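Local coordinates for protein beta-n-acetylhexosaminidase (Streptococcus pneumoniae, PDB 4AZI) that removes terminal beta-linked N-acetylhexosamine residues from glycans, as a family 20 glycoside hydrolase module of the pneumococcal exo-beta-D-N-acetylglucosaminidase StrH, at residues 51-56 against 164-169. The protein carries 2 engineered substitutions. Numbering follows the deposited sequence.
Sequences LRFLLD and GKYMDF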
# COMPACT_ATOMS: atom_id res chain seq x y z
N LEU A 51 0.02 -5.40 13.65
CA LEU A 51 -0.78 -4.19 13.53
C LEU A 51 -0.07 -3.05 14.25
O LEU A 51 -0.14 -2.94 15.48
CB LEU A 51 -2.19 -4.41 14.09
CG LEU A 51 -3.12 -3.20 14.05
CD1 LEU A 51 -2.50 -2.07 14.83
CD2 LEU A 51 -3.42 -2.76 12.62
N ARG A 52 0.61 -2.21 13.47
CA ARG A 52 1.56 -1.23 14.00
C ARG A 52 1.07 0.21 13.89
O ARG A 52 1.84 1.12 13.54
CB ARG A 52 2.93 -1.42 13.33
CG ARG A 52 3.44 -2.86 13.41
CD ARG A 52 4.93 -2.98 13.13
NE ARG A 52 5.38 -4.36 13.30
CZ ARG A 52 5.76 -4.89 14.46
NH1 ARG A 52 5.76 -4.15 15.56
NH2 ARG A 52 6.14 -6.16 14.52
N PHE A 53 -0.21 0.40 14.18
CA PHE A 53 -0.80 1.73 14.24
C PHE A 53 -1.93 1.76 15.26
O PHE A 53 -2.90 1.01 15.15
CB PHE A 53 -1.31 2.17 12.86
CG PHE A 53 -1.95 3.54 12.84
CD1 PHE A 53 -1.44 4.59 13.60
CD2 PHE A 53 -3.04 3.78 12.02
CE1 PHE A 53 -2.02 5.85 13.56
CE2 PHE A 53 -3.63 5.04 11.97
CZ PHE A 53 -3.12 6.08 12.74
N LEU A 54 -1.79 2.65 16.24
CA LEU A 54 -2.84 2.90 17.22
C LEU A 54 -3.29 4.35 17.17
O LEU A 54 -2.46 5.27 17.20
CB LEU A 54 -2.37 2.57 18.63
CG LEU A 54 -1.83 1.17 18.91
CD1 LEU A 54 -1.10 1.16 20.25
CD2 LEU A 54 -2.96 0.15 18.89
N LEU A 55 -4.60 4.54 17.09
CA LEU A 55 -5.22 5.84 17.21
C LEU A 55 -5.23 6.25 18.68
O LEU A 55 -5.14 5.40 19.57
CB LEU A 55 -6.66 5.80 16.70
CG LEU A 55 -6.97 5.15 15.35
CD1 LEU A 55 -8.46 4.86 15.22
CD2 LEU A 55 -6.46 6.02 14.20
N ASP A 56 -5.39 7.55 18.93
CA ASP A 56 -5.52 8.06 20.29
C ASP A 56 -6.71 7.46 21.03
O ASP A 56 -6.58 7.09 22.19
CB ASP A 56 -5.60 9.59 20.30
CG ASP A 56 -4.31 10.23 19.83
OD1 ASP A 56 -3.23 9.65 20.05
OD2 ASP A 56 -4.38 11.33 19.23
N GLY A 164 -13.41 0.25 10.49
CA GLY A 164 -14.22 1.48 10.45
C GLY A 164 -13.56 2.66 11.14
O GLY A 164 -13.53 3.77 10.60
N LYS A 165 -13.05 2.44 12.35
CA LYS A 165 -12.33 3.49 13.09
C LYS A 165 -11.10 3.98 12.34
O LYS A 165 -10.94 5.18 12.17
CB LYS A 165 -11.97 3.06 14.52
CG LYS A 165 -13.15 2.98 15.46
CD LYS A 165 -13.84 4.33 15.67
CE LYS A 165 -15.13 4.12 16.45
NZ LYS A 165 -15.91 5.37 16.68
N TYR A 166 -10.25 3.05 11.89
CA TYR A 166 -9.09 3.44 11.06
C TYR A 166 -9.53 4.24 9.84
O TYR A 166 -8.93 5.26 9.52
CB TYR A 166 -8.25 2.22 10.64
CG TYR A 166 -7.44 1.58 11.74
CD1 TYR A 166 -6.41 2.28 12.39
CD2 TYR A 166 -7.67 0.26 12.13
CE1 TYR A 166 -5.66 1.70 13.39
CE2 TYR A 166 -6.92 -0.34 13.14
CZ TYR A 166 -5.92 0.39 13.76
OH TYR A 166 -5.17 -0.20 14.76
N MET A 167 -10.58 3.77 9.15
CA MET A 167 -11.10 4.49 7.99
C MET A 167 -11.60 5.89 8.38
O MET A 167 -11.43 6.85 7.61
CB MET A 167 -12.22 3.69 7.32
CG MET A 167 -11.79 2.48 6.52
SD MET A 167 -13.28 1.73 5.82
CE MET A 167 -12.60 0.48 4.72
N ASP A 168 -12.19 6.00 9.57
CA ASP A 168 -12.60 7.29 10.14
C ASP A 168 -11.42 8.27 10.25
O ASP A 168 -11.55 9.44 9.87
CB ASP A 168 -13.36 7.10 11.48
CG ASP A 168 -14.75 6.44 11.29
OD1 ASP A 168 -15.27 6.48 10.17
OD2 ASP A 168 -15.33 5.87 12.25
N PHE A 169 -10.27 7.80 10.73
CA PHE A 169 -9.08 8.66 10.82
C PHE A 169 -8.54 9.09 9.45
O PHE A 169 -8.19 10.26 9.26
CB PHE A 169 -7.98 8.00 11.67
CG PHE A 169 -6.63 8.65 11.53
CD1 PHE A 169 -6.29 9.77 12.30
CD2 PHE A 169 -5.68 8.14 10.64
CE1 PHE A 169 -5.05 10.37 12.17
CE2 PHE A 169 -4.43 8.73 10.51
CZ PHE A 169 -4.12 9.85 11.26
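Y166 reaches from its helix to the loop 51-56 and donates its phenolic OH to the backbone O of F53, a short bond of 2.6 Å. The hydroxyl meets that carbonyl almost head-on, at a C=O...OH angle of 170°, and F53 O lies at the edge of the tyrosine ring, near its plane. L51 faces the hydroxyl from the loop, its methyls lying near Y166 OH in one of its two conformers, so this approach is provisional. The F53 ring lies alongside that of Y166, the two side chains running in opposite senses with planes inclined at 34°, and CD2 of F53 comes to 3.6 Å from CE1 of Y166. With CG anti to the backbone N, F53 also extends its far edge toward one face of F169 in an offset edge-to-face pair, planes at 62°, completing an aromatic cluster. L55 touches both helix aromatics through CD2, 3.6 Å from F169 CB and 4.2 Å from Y166 CD1; its CD1 rests near the backbone O of K165. In this TIM barrel, the contact fastens the loop between strands 41-45 and 60-62 to outer helix 153-170, with helix 69-83 packing on L51 and helix 94-106 on F53, L55 and F169.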